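Local coordinates for spore germination protein B3 (PDB 3N54) that takes part in the spore's germination response to the mixture of L-asparagine, glucose, fructose and potassium ions, as a lipoprotein component of a germinant receptor, at residues D14-N17 with Y21-T24; I148-G153 with Y163-Q168; T234-V239 with P245-S250. One frame throughout, in Å; residues are numbered along the deposited sequence.

Contact 1 of 3, residues D14-N17 with Y21-T24; sequences DETN and YKLT
Asp14 and Lys22 form an antiparallel hydrogen-bonded pair near the turn of a beta hairpin, one step from the non-hydrogen-bonded Glu15-Tyr21. Lys22 N donates to Asp14 O over 2.9 Å, almost straight (169°), while Asp14 N returns a bond to Lys22 O at 3.0 Å. Asp14 O is also met by the CA-H of Tyr21, its CA 3.4 Å away, so the closest packing is all backbone. Side chains meet more loosely. CG2 of Thr16 lies 3.9 Å from CB of Lys22, the side chains crossing at about a right angle, and OG1 of Thr16 is hydrogen-bonded to Asp18 OD2 in the connecting turn. On the face carrying Asp14 and Lys22, a water is hydrogen-bonded to Asp14 OD2, Lys22 O and Thr24 OG1, its oxygen 2.6 Å from Lys22 O. The Lys22 chain bends about its CG-CD bond (chi3 79°), and its NZ stays 5.7 Å from Asp14 OD2, so any attraction at this exposed surface is probably weak and long-range. Strand 21-28 is central in a three-stranded antiparallel sheet: strand 8-15 pairs with it along one edge, and along the other Tyr21 and Leu23 bond through their backbones to Glu55 and Ile53 of strand 46-55.

Contact 2 of 3, residues I148-G153 with Y163-Q168; sequences IPLRIG and YSYLIQ
Leu150 reaches strand 165-172 with one methyl, CD2, which lies 3.6 Å from Tyr165 CE2 and 3.8 Å from Tyr165 CD2. The methyl therefore meets the CD2-CE2 bond of the ring obliquely, and the two side chains cross at about a right angle. Two torsions set this up. In Leu150, CG stands opposite the backbone N (chi1 -173°), which carries the branch out from the loop toward the strand. Tyr165 holds CG between its own backbone N and carbonyl carbon (chi1 58°), which turns the CD2-CE2 side to Leu150, while Tyr163 O lies in the ring plane at an edge. The same CD2 of Leu150 also lies 4.2 Å from Ile167 CB and 3.9 Å from Leu166 O, so a single methyl is set against a ring, a branched carbon and a carbonyl. Both Leu150 and Tyr165 are buried, and Tyr158 of helix 152-160 touches each of them, its ring meeting that of Tyr165 with planes at about 45°.

No direct hydrogen bond joins the two segments. Instead a water accepts from both backbones, 2.9 Å from Gln168 N and 3.3 Å from Leu150 N, bridging segments whose nearest CA atoms, those of Leu150 and Ile167, are 6.1 Å apart. Backbone bonds from Leu150 to Leu106 and from Ile152 to Ser104 place the start of the helix beside strand 105-109, on whose Leu106 and Ala108 Ile167 lays its side chain. Arg151 occupies the N-cap position of helix 152-160. The chain then returns as strand 165-172, next to and parallel with strand 105-109 in a mixed five-stranded beta sheet: strand, helix and strand are consistent with a beta-alpha-beta crossover, its first connection partly unmodelled, with Leu150 packed just before the helix.

Contact 3 of 3, residues T234-V239 with P245-S250; sequences TKIKPV and PVFHIS
Ile236 CG2 meets Phe247 at the ring edge, near its plane, 3.4 Å from CD1, while the CB of Pro238 makes an off-centre CH-pi contact with the same ring, 4.2 Å from the centroid. On this face Ile236 and Ile249 lie side by side, CG1 to CG1 at 4.1 Å. With CG opposite its carbonyl carbon (chi1 -80°), Phe247 swings its ring nearer the partner strand. Six backbone bonds set the register, joining Lys235 with Ser250, Lys237 with His248 and Val239 with Val246. The bond from Lys237 N to His248 O, 2.8 Å, is nearly straight at 173°, whereas His248 N approaches Lys237 O from above the carbonyl plane. On the other face His248 CB lies 3.4 Å from Lys237 O, and Val239 CG2 approaches ND1. Further out, helix 306-313 packs on Ile236, Pro238 and Phe247 through His309, Ile310 and Gln313, and Phe334 of strand 333-342 lies nearly parallel to the Phe247 ring. With an alanine in place of Phe247, Pro238 is likely to lose its CH-pi partner and a gap to open where the ring meets Ile236, Ile310 and Phe334. Chemically, this hairpin is two-sided: an apolar face turned to helices, and a mixed face carrying Lys235, Lys237, His248 and Ser250 with Val239 and Val246, where His248 ND1 is buried without a polar partner.

In the fold
The three contacts follow one another along the chain, each closing before the next opens. Contact 1 lies far out, its centre about 36 Å from that of the chain, whereas the centre of contact 2 is about 5 Å from it and that of contact 3 about 24 Å, across the chain's centre from contact 1. Centres of contacts 1 and 3 are about 60 Å apart; those of contacts 2 and 3 about 23 Å, with nearest atoms about 12 Å apart. The strands involved belong to three different sheets, contacts 1 and 3 joining hairpin strands and contact 2 a helix start to a strand. A sulfate ion, probably from the crystallisation liquor, lies about 3 Å from the Tyr21 side chain.

Contact 1 of 3, residues D14-N17 with Y21-T24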
ATOM      1  N   ASP A  14     -14.597  31.090 -15.694  1.00 34.18           N
ATOM      2  CA  ASP A  14     -15.273  32.078 -14.869  1.00 36.73           C
ATOM      3  C   ASP A  14     -14.479  32.423 -13.617  1.00 37.88           C
ATOM      4  O   ASP A  14     -13.597  31.668 -13.181  1.00 36.49           O
ATOM      5  CB  ASP A  14     -16.628  31.538 -14.406  1.00 38.19           C
ATOM      6  CG  ASP A  14     -17.685  31.594 -15.479  1.00 39.53           C
ATOM      7  OD1 ASP A  14     -17.994  32.715 -15.939  1.00 41.37           O
ATOM      8  OD2 ASP A  14     -18.241  30.524 -15.826  1.00 39.65           O
ATOM      9  N   GLU A  15     -14.797  33.587 -13.066  1.00 40.69           N
ATOM     10  CA  GLU A  15     -14.387  33.963 -11.726  1.00 43.21           C
ATOM     11  C   GLU A  15     -15.699  34.019 -10.954  1.00 46.38           C
ATOM     12  O   GLU A  15     -16.642  34.687 -11.392  1.00 48.04           O
ATOM     13  CB  GLU A  15     -13.664  35.295 -11.695  1.00 44.12           C
ATOM     14  CG  GLU A  15     -13.340  35.739 -10.283  1.00 47.69           C
ATOM     15  CD  GLU A  15     -12.397  36.914 -10.218  1.00 50.10           C
ATOM     16  OE1 GLU A  15     -12.093  37.336  -9.086  1.00 54.99           O
ATOM     17  OE2 GLU A  15     -11.956  37.422 -11.273  1.00 50.98           O
ATOM     18  N   THR A  16     -15.776  33.307  -9.835  1.00 48.38           N
ATOM     19  CA  THR A  16     -17.034  33.177  -9.092  1.00 52.13           C
ATOM     20  C   THR A  16     -17.251  34.302  -8.083  1.00 56.26           C
ATOM     21  O   THR A  16     -16.354  35.108  -7.841  1.00 55.56           O
ATOM     22  CB  THR A  16     -17.096  31.833  -8.342  1.00 53.08           C
ATOM     23  OG1 THR A  16     -16.075  31.799  -7.342  1.00 53.00           O
ATOM     24  CG2 THR A  16     -16.910  30.673  -9.304  1.00 50.03           C
ATOM     25  N   ASN A  17     -18.458  34.338  -7.503  1.00 61.25           N
ATOM     26  CA  ASN A  17     -18.828  35.341  -6.491  1.00 66.29           C
ATOM     27  C   ASN A  17     -17.945  35.263  -5.248  1.00 68.16           C
ATOM     28  O   ASN A  17     -17.598  36.292  -4.661  1.00 70.28           O
ATOM     29  CB  ASN A  17     -20.296  35.203  -6.081  1.00 71.09           C
ATOM     30  CG  ASN A  17     -21.257  35.457  -7.228  1.00 71.88           C
ATOM     31  OD1 ASN A  17     -20.855  35.518  -8.391  1.00 69.94           O
ATOM     32  ND2 ASN A  17     -22.537  35.592  -6.907  1.00 77.50           N
ATOM     33  N   TYR A  21     -11.357  30.795  -9.407  1.00 43.65           N
ATOM     34  CA  TYR A  21     -11.511  30.458 -10.794  1.00 39.79           C
ATOM     35  C   TYR A  21     -12.286  29.154 -10.899  1.00 38.97           C
ATOM     36  O   TYR A  21     -12.103  28.244 -10.092  1.00 39.53           O
ATOM     37  CB  TYR A  21     -10.149  30.380 -11.463  1.00 38.59           C
ATOM     38  CG  TYR A  21      -9.502  31.729 -11.494  1.00 39.13           C
ATOM     39  CD1 TYR A  21      -8.556  32.096 -10.547  1.00 41.70           C
ATOM     40  CD2 TYR A  21      -9.882  32.667 -12.440  1.00 39.01           C
ATOM     41  CE1 TYR A  21      -7.980  33.362 -10.569  1.00 43.60           C
ATOM     42  CE2 TYR A  21      -9.321  33.917 -12.473  1.00 41.21           C
ATOM     43  CZ  TYR A  21      -8.367  34.262 -11.535  1.00 44.29           C
ATOM     44  OH  TYR A  21      -7.820  35.517 -11.565  1.00 48.55           O
ATOM     45  N   LYS A  22     -13.191  29.103 -11.869  1.00 37.09           N
ATOM     46  CA  LYS A  22     -13.947  27.907 -12.158  1.00 37.08           C
ATOM     47  C   LYS A  22     -13.872  27.647 -13.647  1.00 34.70           C
ATOM     48  O   LYS A  22     -14.379  28.429 -14.439  1.00 34.46           O
ATOM     49  CB  LYS A  22     -15.406  28.023 -11.700  1.00 39.05           C
ATOM     50  CG  LYS A  22     -16.160  26.699 -11.791  1.00 40.87           C
ATOM     51  CD  LYS A  22     -17.539  26.726 -11.138  1.00 45.72           C
ATOM     52  CE  LYS A  22     -18.578  27.406 -12.023  1.00 47.42           C
ATOM     53  NZ  LYS A  22     -19.991  27.086 -11.595  1.00 51.61           N
ATOM     54  N   LEU A  23     -13.191  26.567 -14.019  1.00 34.27           N
ATOM     55  CA  LEU A  23     -13.117  26.125 -15.399  1.00 32.74           C
ATOM     56  C   LEU A  23     -14.093  24.980 -15.565  1.00 33.13           C
ATOM     57  O   LEU A  23     -13.983  23.982 -14.864  1.00 33.86           O
ATOM     58  CB  LEU A  23     -11.715  25.652 -15.761  1.00 32.71           C
ATOM     59  CG  LEU A  23     -10.660  26.722 -16.030  1.00 32.63           C
ATOM     60  CD1 LEU A  23     -10.282  27.470 -14.758  1.00 33.59           C
ATOM     61  CD2 LEU A  23      -9.430  26.089 -16.664  1.00 32.77           C
ATOM     62  N   THR A  24     -15.070  25.142 -16.455  1.00 32.61           N
ATOM     63  CA  THR A  24     -16.020  24.074 -16.742  1.00 32.94           C
ATOM     64  C   THR A  24     -15.814  23.618 -18.178  1.00 31.99           C
ATOM     65  O   THR A  24     -16.131  24.342 -19.119  1.00 31.12           O
ATOM     66  CB  THR A  24     -17.481  24.515 -16.546  1.00 34.29           C
ATOM     67  OG1 THR A  24     -17.632  25.141 -15.269  1.00 35.11           O
ATOM     68  CG2 THR A  24     -18.429  23.302 -16.628  1.00 35.21           C
TER
HETATM   69  O   HOH W   1     -16.778  27.878 -15.386  1.00 31.98           O

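Contact 2 of 3, residues I148-G153 with Y163-Q168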
ATOM      1  N   ILE A 148       6.777   0.980   1.328  1.00 70.05           N
ATOM      2  CA  ILE A 148       8.076   0.562   1.838  1.00 70.36           C
ATOM      3  C   ILE A 148       9.004   1.757   2.130  1.00 70.65           C
ATOM      4  O   ILE A 148      10.036   1.572   2.777  1.00 72.88           O
ATOM      5  CB  ILE A 148       8.765  -0.460   0.857  1.00 70.81           C
ATOM      6  CG1 ILE A 148      10.132  -0.925   1.391  1.00 73.80           C
ATOM      7  CG2 ILE A 148       8.916   0.131  -0.546  1.00 70.94           C
ATOM      8  CD1 ILE A 148      10.628  -2.238   0.787  1.00 75.12           C
ATOM      9  N   PRO A 149       8.645   2.991   1.704  1.00 68.16           N
ATOM     10  CA  PRO A 149       7.487   3.560   1.003  1.00 64.96           C
ATOM     11  C   PRO A 149       7.416   3.188  -0.482  1.00 61.60           C
ATOM     12  O   PRO A 149       8.434   3.198  -1.175  1.00 62.48           O
ATOM     13  CB  PRO A 149       7.702   5.067   1.151  1.00 67.22           C
ATOM     14  CG  PRO A 149       9.156   5.215   1.209  1.00 70.39           C
ATOM     15  CD  PRO A 149       9.646   4.037   1.987  1.00 70.99           C
ATOM     16  N   LEU A 150       6.215   2.860  -0.947  1.00 57.23           N
ATOM     17  CA  LEU A 150       6.005   2.460  -2.328  1.00 54.53           C
ATOM     18  C   LEU A 150       6.136   3.668  -3.244  1.00 53.98           C
ATOM     19  O   LEU A 150       5.518   4.703  -3.023  1.00 53.76           O
ATOM     20  CB  LEU A 150       4.628   1.825  -2.500  1.00 52.74           C
ATOM     21  CG  LEU A 150       4.331   1.208  -3.870  1.00 52.23           C
ATOM     22  CD1 LEU A 150       5.312   0.087  -4.179  1.00 52.07           C
ATOM     23  CD2 LEU A 150       2.899   0.703  -3.931  1.00 50.34           C
ATOM     24  N   ARG A 151       6.965   3.529  -4.266  1.00 53.10           N
ATOM     25  CA  ARG A 151       7.144   4.575  -5.250  1.00 53.48           C
ATOM     26  C   ARG A 151       6.465   4.161  -6.548  1.00 51.59           C
ATOM     27  O   ARG A 151       6.312   2.976  -6.834  1.00 49.97           O
ATOM     28  CB  ARG A 151       8.628   4.869  -5.441  1.00 55.53           C
ATOM     29  CG  ARG A 151       9.239   5.450  -4.173  1.00 58.32           C
ATOM     30  CD  ARG A 151      10.741   5.571  -4.227  1.00 62.18           C
ATOM     31  NE  ARG A 151      11.291   5.858  -2.897  1.00 65.27           N
ATOM     32  CZ  ARG A 151      11.505   7.074  -2.388  1.00 68.67           C
ATOM     33  NH1 ARG A 151      11.214   8.177  -3.076  1.00 69.93           N
ATOM     34  NH2 ARG A 151      12.017   7.187  -1.166  1.00 70.70           N
ATOM     35  N   ILE A 152       6.019   5.164  -7.294  1.00 51.54           N
ATOM     36  CA  ILE A 152       5.354   4.992  -8.583  1.00 50.97           C
ATOM     37  C   ILE A 152       6.085   4.022  -9.509  1.00 50.58           C
ATOM     38  O   ILE A 152       5.453   3.218 -10.178  1.00 49.87           O
ATOM     39  CB  ILE A 152       5.198   6.368  -9.290  1.00 52.85           C
ATOM     40  CG1 ILE A 152       3.980   7.104  -8.733  1.00 52.77           C
ATOM     41  CG2 ILE A 152       5.063   6.208 -10.797  1.00 53.78           C
ATOM     42  CD1 ILE A 152       2.667   6.421  -9.026  1.00 50.36           C
ATOM     43  N   GLY A 153       7.412   4.108  -9.538  1.00 51.42           N
ATOM     44  CA  GLY A 153       8.230   3.219 -10.360  1.00 51.85           C
ATOM     45  C   GLY A 153       7.896   1.762 -10.112  1.00 50.11           C
ATOM     46  O   GLY A 153       7.525   1.028 -11.040  1.00 50.62           O
ATOM     47  N   TYR A 163       1.363  -8.699 -10.175  1.00 44.67           N
ATOM     48  CA  TYR A 163       1.674  -8.931  -8.766  1.00 43.22           C
ATOM     49  C   TYR A 163       0.674  -8.263  -7.853  1.00 41.47           C
ATOM     50  O   TYR A 163       0.213  -7.159  -8.137  1.00 40.66           O
ATOM     51  CB  TYR A 163       3.058  -8.399  -8.410  1.00 42.02           C
ATOM     52  CG  TYR A 163       4.183  -9.267  -8.893  1.00 43.62           C
ATOM     53  CD1 TYR A 163       4.640 -10.339  -8.128  1.00 44.88           C
ATOM     54  CD2 TYR A 163       4.787  -9.029 -10.114  1.00 44.04           C
ATOM     55  CE1 TYR A 163       5.673 -11.144  -8.574  1.00 46.98           C
ATOM     56  CE2 TYR A 163       5.814  -9.822 -10.562  1.00 46.34           C
ATOM     57  CZ  TYR A 163       6.257 -10.878  -9.790  1.00 48.00           C
ATOM     58  OH  TYR A 163       7.284 -11.663 -10.243  1.00 51.78           O
ATOM     59  N   SER A 164       0.323  -8.963  -6.776  1.00 41.52           N
ATOM     60  CA  SER A 164      -0.383  -8.359  -5.664  1.00 39.92           C
ATOM     61  C   SER A 164       0.699  -7.715  -4.808  1.00 38.54           C
ATOM     62  O   SER A 164       1.840  -8.174  -4.794  1.00 38.92           O
ATOM     63  CB  SER A 164      -1.165  -9.389  -4.856  1.00 41.06           C
ATOM     64  OG  SER A 164      -2.274  -9.892  -5.580  1.00 42.86           O
ATOM     65  N   TYR A 165       0.356  -6.649  -4.100  1.00 37.46           N
ATOM     66  CA  TYR A 165       1.343  -5.939  -3.288  1.00 36.80           C
ATOM     67  C   TYR A 165       0.693  -5.077  -2.219  1.00 35.69           C
ATOM     68  O   TYR A 165      -0.525  -4.869  -2.218  1.00 35.49           O
ATOM     69  CB  TYR A 165       2.242  -5.068  -4.179  1.00 37.03           C
ATOM     70  CG  TYR A 165       1.494  -4.051  -5.004  1.00 37.40           C
ATOM     71  CD1 TYR A 165       0.948  -4.396  -6.233  1.00 40.12           C
ATOM     72  CD2 TYR A 165       1.333  -2.742  -4.557  1.00 38.17           C
ATOM     73  CE1 TYR A 165       0.259  -3.466  -6.998  1.00 41.78           C
ATOM     74  CE2 TYR A 165       0.641  -1.804  -5.313  1.00 39.44           C
ATOM     75  CZ  TYR A 165       0.110  -2.172  -6.532  1.00 41.48           C
ATOM     76  OH  TYR A 165      -0.576  -1.249  -7.292  1.00 45.17           O
ATOM     77  N   LEU A 166       1.524  -4.586  -1.306  1.00 35.21           N
ATOM     78  CA  LEU A 166       1.064  -3.730  -0.236  1.00 34.60           C
ATOM     79  C   LEU A 166       1.423  -2.275  -0.527  1.00 34.52           C
ATOM     80  O   LEU A 166       2.402  -1.982  -1.201  1.00 34.96           O
ATOM     81  CB  LEU A 166       1.672  -4.165   1.097  1.00 34.80           C
ATOM     82  CG  LEU A 166       1.361  -5.581   1.600  1.00 35.52           C
ATOM     83  CD1 LEU A 166       2.131  -5.877   2.888  1.00 34.99           C
ATOM     84  CD2 LEU A 166      -0.138  -5.797   1.806  1.00 33.47           C
ATOM     85  N   ILE A 167       0.608  -1.378   0.004  1.00 34.34           N
ATOM     86  CA  ILE A 167       0.812   0.049  -0.089  1.00 34.65           C
ATOM     87  C   ILE A 167       0.587   0.635   1.308  1.00 35.02           C
ATOM     88  O   ILE A 167      -0.412   0.325   1.944  1.00 35.01           O
ATOM     89  CB  ILE A 167      -0.164   0.653  -1.102  1.00 34.48           C
ATOM     90  CG1 ILE A 167      -0.041   2.176  -1.150  1.00 35.73           C
ATOM     91  CG2 ILE A 167      -1.583   0.259  -0.756  1.00 34.98           C
ATOM     92  CD1 ILE A 167      -0.881   2.810  -2.261  1.00 37.27           C
ATOM     93  N   GLN A 168       1.516   1.463   1.785  1.00 35.98           N
ATOM     94  CA  GLN A 168       1.389   2.104   3.095  1.00 37.25           C
ATOM     95  C   GLN A 168       0.058   2.832   3.216  1.00 37.78           C
ATOM     96  O   GLN A 168      -0.312   3.577   2.324  1.00 37.64           O
ATOM     97  CB  GLN A 168       2.508   3.123   3.325  1.00 38.78           C
ATOM     98  CG  GLN A 168       2.407   3.873   4.659  1.00 41.53           C
ATOM     99  CD  GLN A 168       2.607   2.966   5.852  1.00 43.65           C
ATOM    100  OE1 GLN A 168       3.649   2.329   5.980  1.00 45.79           O
ATOM    101  NE2 GLN A 168       1.617   2.915   6.747  1.00 44.20           N
TER
HETATM  102  O   HOH W   2       3.122   3.157   0.093  1.00 39.28           O

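Contact 3 of 3, residues T234-V239 with P245-S250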
ATOM      1  N   THR A 234      15.889 -13.042   7.433  1.00 74.12           N
ATOM      2  CA  THR A 234      14.968 -14.133   7.140  1.00 72.86           C
ATOM      3  C   THR A 234      15.444 -14.983   5.969  1.00 75.66           C
ATOM      4  O   THR A 234      15.860 -14.455   4.940  1.00 76.28           O
ATOM      5  CB  THR A 234      13.553 -13.605   6.816  1.00 68.44           C
ATOM      6  OG1 THR A 234      12.932 -13.127   8.018  1.00 66.19           O
ATOM      7  CG2 THR A 234      12.687 -14.705   6.210  1.00 67.51           C
ATOM      8  N   LYS A 235      15.386 -16.302   6.143  1.00 77.75           N
ATOM      9  CA  LYS A 235      15.675 -17.246   5.070  1.00 80.56           C
ATOM     10  C   LYS A 235      14.410 -18.043   4.790  1.00 78.49           C
ATOM     11  O   LYS A 235      13.788 -18.564   5.715  1.00 77.48           O
ATOM     12  CB  LYS A 235      16.825 -18.180   5.449  1.00 85.99           C
ATOM     13  CG  LYS A 235      18.201 -17.528   5.404  1.00 89.97           C
ATOM     14  CD  LYS A 235      19.313 -18.559   5.605  1.00 96.67           C
ATOM     15  CE  LYS A 235      20.702 -17.950   5.422  1.00101.13           C
ATOM     16  NZ  LYS A 235      20.924 -17.403   4.048  1.00101.33           N
ATOM     17  N   ILE A 236      14.025 -18.122   3.518  1.00 78.03           N
ATOM     18  CA  ILE A 236      12.823 -18.840   3.113  1.00 76.83           C
ATOM     19  C   ILE A 236      13.179 -19.987   2.182  1.00 80.97           C
ATOM     20  O   ILE A 236      13.760 -19.772   1.123  1.00 82.79           O
ATOM     21  CB  ILE A 236      11.829 -17.915   2.398  1.00 72.92           C
ATOM     22  CG1 ILE A 236      11.424 -16.754   3.311  1.00 69.44           C
ATOM     23  CG2 ILE A 236      10.600 -18.689   1.974  1.00 72.05           C
ATOM     24  CD1 ILE A 236      10.374 -15.842   2.715  1.00 65.46           C
ATOM     25  N   LYS A 237      12.818 -21.204   2.580  1.00 83.30           N
ATOM     26  CA  LYS A 237      13.089 -22.400   1.793  1.00 87.78           C
ATOM     27  C   LYS A 237      11.779 -23.122   1.472  1.00 87.10           C
ATOM     28  O   LYS A 237      11.235 -23.826   2.322  1.00 87.33           O
ATOM     29  CB  LYS A 237      14.040 -23.329   2.556  1.00 92.57           C
ATOM     30  CG  LYS A 237      14.467 -24.561   1.777  1.00 98.37           C
ATOM     31  CD  LYS A 237      15.481 -25.396   2.547  1.00104.36           C
ATOM     32  CE  LYS A 237      16.008 -26.541   1.693  1.00110.59           C
ATOM     33  NZ  LYS A 237      17.011 -27.378   2.413  1.00117.09           N
ATOM     34  N   PRO A 238      11.251 -22.930   0.251  1.00 86.54           N
ATOM     35  CA  PRO A 238      10.044 -23.654  -0.138  1.00 86.87           C
ATOM     36  C   PRO A 238      10.351 -25.079  -0.596  1.00 92.53           C
ATOM     37  O   PRO A 238      11.298 -25.287  -1.352  1.00 95.77           O
ATOM     38  CB  PRO A 238       9.501 -22.825  -1.304  1.00 84.37           C
ATOM     39  CG  PRO A 238      10.686 -22.167  -1.884  1.00 85.13           C
ATOM     40  CD  PRO A 238      11.635 -21.921  -0.751  1.00 85.37           C
ATOM     41  N   VAL A 239       9.556 -26.037  -0.129  1.00 94.34           N
ATOM     42  CA  VAL A 239       9.684 -27.438  -0.518  1.00100.21           C
ATOM     43  C   VAL A 239       8.329 -27.935  -1.006  1.00100.79           C
ATOM     44  O   VAL A 239       7.322 -27.744  -0.326  1.00 98.06           O
ATOM     45  CB  VAL A 239      10.141 -28.322   0.658  1.00103.34           C
ATOM     46  CG1 VAL A 239      10.253 -29.770   0.219  1.00109.27           C
ATOM     47  CG2 VAL A 239      11.468 -27.834   1.217  1.00103.74           C
ATOM     48  N   PRO A 245       2.955 -26.478  -2.027  1.00 92.37           N
ATOM     49  CA  PRO A 245       4.226 -26.037  -1.453  1.00 90.51           C
ATOM     50  C   PRO A 245       4.198 -25.928   0.071  1.00 88.08           C
ATOM     51  O   PRO A 245       3.138 -25.709   0.657  1.00 86.22           O
ATOM     52  CB  PRO A 245       4.435 -24.643  -2.069  1.00 86.97           C
ATOM     53  CG  PRO A 245       3.172 -24.312  -2.828  1.00 86.40           C
ATOM     54  CD  PRO A 245       2.147 -25.340  -2.487  1.00 88.98           C
ATOM     55  N   VAL A 246       5.361 -26.095   0.694  1.00 88.35           N
ATOM     56  CA  VAL A 246       5.522 -25.903   2.130  1.00 86.29           C
ATOM     57  C   VAL A 246       6.694 -24.948   2.346  1.00 83.98           C
ATOM     58  O   VAL A 246       7.841 -25.295   2.062  1.00 86.75           O
ATOM     59  CB  VAL A 246       5.790 -27.224   2.874  1.00 90.59           C
ATOM     60  CG1 VAL A 246       6.064 -26.958   4.349  1.00 88.85           C
ATOM     61  CG2 VAL A 246       4.614 -28.179   2.713  1.00 92.97           C
ATOM     62  N   PHE A 247       6.398 -23.747   2.835  1.00 79.11           N
ATOM     63  CA  PHE A 247       7.423 -22.734   3.072  1.00 77.03           C
ATOM     64  C   PHE A 247       8.068 -22.891   4.439  1.00 77.17           C
ATOM     65  O   PHE A 247       7.397 -22.765   5.457  1.00 75.47           O
ATOM     66  CB  PHE A 247       6.832 -21.321   2.968  1.00 72.76           C
ATOM     67  CG  PHE A 247       6.665 -20.828   1.557  1.00 72.71           C
ATOM     68  CD1 PHE A 247       7.714 -20.208   0.899  1.00 73.46           C
ATOM     69  CD2 PHE A 247       5.456 -20.965   0.897  1.00 72.86           C
ATOM     70  CE1 PHE A 247       7.566 -19.744  -0.402  1.00 73.31           C
ATOM     71  CE2 PHE A 247       5.299 -20.503  -0.404  1.00 72.78           C
ATOM     72  CZ  PHE A 247       6.355 -19.894  -1.054  1.00 72.79           C
ATOM     73  N   HIS A 248       9.366 -23.175   4.454  1.00 79.60           N
ATOM     74  CA  HIS A 248      10.139 -23.196   5.689  1.00 80.32           C
ATOM     75  C   HIS A 248      10.764 -21.821   5.845  1.00 77.44           C
ATOM     76  O   HIS A 248      11.683 -21.461   5.106  1.00 78.84           O
ATOM     77  CB  HIS A 248      11.229 -24.267   5.665  1.00 85.68           C
ATOM     78  CG  HIS A 248      10.716 -25.659   5.846  1.00 88.93           C
ATOM     79  ND1 HIS A 248      10.135 -26.378   4.824  1.00 90.64           N
ATOM     80  CD2 HIS A 248      10.712 -26.472   6.928  1.00 91.41           C
ATOM     81  CE1 HIS A 248       9.790 -27.572   5.271  1.00 94.17           C
ATOM     82  NE2 HIS A 248      10.129 -27.654   6.545  1.00 94.64           N
ATOM     83  N   ILE A 249      10.252 -21.051   6.796  1.00 73.77           N
ATOM     84  CA  ILE A 249      10.729 -19.702   7.036  1.00 71.24           C
ATOM     85  C   ILE A 249      11.524 -19.653   8.330  1.00 72.60           C
ATOM     86  O   ILE A 249      11.044 -20.073   9.384  1.00 72.38           O
ATOM     87  CB  ILE A 249       9.562 -18.707   7.117  1.00 66.73           C
ATOM     88  CG1 ILE A 249       8.787 -18.706   5.795  1.00 65.59           C
ATOM     89  CG2 ILE A 249      10.075 -17.312   7.458  1.00 65.03           C
ATOM     90  CD1 ILE A 249       7.716 -17.634   5.698  1.00 61.79           C
ATOM     91  N   SER A 250      12.742 -19.137   8.234  1.00 74.25           N
ATOM     92  CA  SER A 250      13.628 -18.993   9.371  1.00 76.52           C
ATOM     93  C   SER A 250      13.792 -17.513   9.654  1.00 74.08           C
ATOM     94  O   SER A 250      14.071 -16.741   8.743  1.00 73.81           O
ATOM     95  CB  SER A 250      14.984 -19.629   9.068  1.00 81.84           C
ATOM     96  OG  SER A 250      15.841 -19.565  10.192  1.00 85.01           O
TER